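Local coordinates for DisA protein (Sorangium cellulosum, PDB 6CCA) that probably transfers methyl groups to carbon, forming a gem-dimethyl unit on the growing polyketide chain of the disorazol assembly line, at residues 59-64 against 152-157. Numbering follows the deposited sequence.
Sequences DALERF and APYVRL
Leu61 reaches across to Tyr154 and Val155 with its two methyl branches, one for each neighbour, a small example of how a single forked side chain can bridge two helices. CD2 lies 3.7 Å from CB of Tyr154, at the root of the tyrosine, and meets the start of its ring obliquely. CD1 takes the other neighbour, 4.0 Å from CG2 of Val155. With CG anti to the backbone N (chi1 180°), the fork continues the direction CB sets toward residues 152-157. The side chains of Leu61 and Tyr154 cross at about a right angle. CA of Leu61 and CA of Val155, the closest such pair, are 7.4 Å apart. This is apolar packing of helices 55-75 and 152-163, in the helical part that precedes the mainly parallel sheet beginning with strand 226-231, a sheet consistent with a Rossmann-like methyltransferase core. The Tyr154 ring leads away from residues 59-64 (chi1 -57°); Phe58, just before them on the same helix, meets it edge-to-face, as does Phe343. The OH of the buried Tyr154 is hydrogen-bonded with OD1 of Asn195. Beyond Val155, Met142 of helix 135-146 packs on the valine, and Phe64 touches Arg141 and Leu145 of that helix.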
loop_
_atom_site.group_PDB
_atom_site.type_symbol
_atom_site.label_atom_id
_atom_site.label_comp_id
_atom_site.label_asym_id
_atom_site.label_seq_id
_atom_site.Cartn_x
_atom_site.Cartn_y
_atom_site.Cartn_z
ATOM N N ASP A 59 6.694 -9.783 13.355
ATOM C CA ASP A 59 5.810 -10.716 14.081
ATOM C C ASP A 59 5.403 -10.160 15.406
ATOM O O ASP A 59 4.200 -10.204 15.772
ATOM C CB ASP A 59 6.456 -12.130 14.276
ATOM C CG ASP A 59 6.589 -12.936 12.978
ATOM O OD1 ASP A 59 6.005 -12.579 11.946
ATOM O OD2 ASP A 59 7.415 -13.875 12.994
ATOM N N ALA A 60 6.340 -9.541 16.118
ATOM C CA ALA A 60 6.015 -8.942 17.388
ATOM C C ALA A 60 5.119 -7.716 17.244
ATOM O O ALA A 60 4.241 -7.436 18.096
ATOM C CB ALA A 60 7.286 -8.544 18.151
ATOM N N LEU A 61 5.307 -6.975 16.156
ATOM C CA LEU A 61 4.387 -5.861 15.844
ATOM C C LEU A 61 2.950 -6.342 15.697
ATOM O O LEU A 61 2.024 -5.674 16.142
ATOM C CB LEU A 61 4.937 -5.083 14.633
ATOM C CG LEU A 61 4.114 -3.901 14.167
ATOM C CD1 LEU A 61 4.110 -2.812 15.189
ATOM C CD2 LEU A 61 4.636 -3.371 12.886
ATOM N N GLU A 62 2.758 -7.499 15.101
ATOM C CA GLU A 62 1.422 -8.044 14.932
ATOM C C GLU A 62 0.754 -8.379 16.272
ATOM O O GLU A 62 -0.376 -8.075 16.495
ATOM C CB GLU A 62 1.436 -9.304 14.064
ATOM C CG GLU A 62 1.330 -9.036 12.597
ATOM C CD GLU A 62 -0.124 -9.019 12.106
ATOM O OE1 GLU A 62 -0.756 -10.059 11.860
ATOM O OE2 GLU A 62 -0.603 -7.968 12.008
ATOM N N ARG A 63 1.493 -9.046 17.131
ATOM C CA ARG A 63 0.991 -9.419 18.432
ATOM C C ARG A 63 0.690 -8.165 19.271
ATOM O O ARG A 63 -0.310 -8.073 19.866
ATOM C CB ARG A 63 1.955 -10.348 19.153
ATOM C CG ARG A 63 2.114 -11.743 18.548
ATOM C CD ARG A 63 0.846 -12.360 17.936
ATOM N NE ARG A 63 1.039 -12.483 16.491
ATOM C CZ ARG A 63 0.105 -12.486 15.552
ATOM N NH1 ARG A 63 -1.171 -12.437 15.801
ATOM N NH2 ARG A 63 0.503 -12.519 14.311
ATOM N N PHE A 64 1.588 -7.221 19.253
ATOM C CA PHE A 64 1.365 -5.953 19.901
ATOM C C PHE A 64 0.061 -5.284 19.437
ATOM O O PHE A 64 -0.678 -4.777 20.224
ATOM C CB PHE A 64 2.580 -5.073 19.682
ATOM C CG PHE A 64 2.412 -3.651 20.128
ATOM C CD1 PHE A 64 2.375 -3.330 21.456
ATOM C CD2 PHE A 64 2.355 -2.640 19.215
ATOM C CE1 PHE A 64 2.235 -2.048 21.860
ATOM C CE2 PHE A 64 2.228 -1.335 19.616
ATOM C CZ PHE A 64 2.179 -1.044 20.950
ATOM N N ALA A 152 10.179 0.650 14.521
ATOM C CA ALA A 152 9.924 1.841 15.371
ATOM C C ALA A 152 8.891 2.838 14.779
ATOM O O ALA A 152 8.006 3.323 15.505
ATOM C CB ALA A 152 11.247 2.535 15.724
ATOM N N PRO A 153 8.978 3.189 13.472
ATOM C CA PRO A 153 7.991 4.169 12.981
ATOM C C PRO A 153 6.571 3.642 12.913
ATOM O O PRO A 153 5.629 4.414 13.057
ATOM C CB PRO A 153 8.481 4.513 11.580
ATOM C CG PRO A 153 9.400 3.377 11.228
ATOM C CD PRO A 153 10.033 2.934 12.476
ATOM N N TYR A 154 6.444 2.317 12.776
ATOM C CA TYR A 154 5.138 1.661 12.821
ATOM C C TYR A 154 4.586 1.711 14.264
ATOM O O TYR A 154 3.410 2.029 14.464
ATOM C CB TYR A 154 5.237 0.214 12.339
ATOM C CG TYR A 154 5.825 0.098 10.931
ATOM C CD1 TYR A 154 7.204 0.140 10.735
ATOM C CD2 TYR A 154 5.042 -0.066 9.845
ATOM C CE1 TYR A 154 7.768 0.112 9.508
ATOM C CE2 TYR A 154 5.583 -0.092 8.553
ATOM C CZ TYR A 154 6.956 -0.024 8.387
ATOM O OH TYR A 154 7.616 -0.072 7.150
ATOM N N VAL A 155 5.444 1.444 15.232
ATOM C CA VAL A 155 5.069 1.478 16.656
ATOM C C VAL A 155 4.607 2.903 17.007
ATOM O O VAL A 155 3.544 3.127 17.606
ATOM C CB VAL A 155 6.224 1.034 17.558
ATOM C CG1 VAL A 155 5.916 1.272 19.020
ATOM C CG2 VAL A 155 6.506 -0.448 17.328
ATOM N N ARG A 156 5.420 3.872 16.599
ATOM C CA ARG A 156 5.112 5.279 16.813
ATOM C C ARG A 156 3.731 5.633 16.269
ATOM O O ARG A 156 2.905 6.206 16.981
ATOM C CB ARG A 156 6.176 6.165 16.163
ATOM C CG ARG A 156 7.414 6.378 17.018
ATOM C CD ARG A 156 8.273 7.508 16.475
ATOM N NE ARG A 156 7.578 8.792 16.519
ATOM C CZ ARG A 156 7.187 9.467 15.442
ATOM N NH1 ARG A 156 7.422 8.980 14.231
ATOM N NH2 ARG A 156 6.561 10.628 15.576
ATOM N N LEU A 157 3.481 5.293 15.008
ATOM C CA LEU A 157 2.199 5.593 14.395
ATOM C C LEU A 157 1.026 4.908 15.163
ATOM O O LEU A 157 -0.019 5.495 15.355
ATOM C CB LEU A 157 2.199 5.125 12.941
ATOM C CG LEU A 157 0.833 5.334 12.266
ATOM C CD1 LEU A 157 0.426 6.791 12.369
ATOM C CD2 LEU A 157 0.828 4.914 10.787
#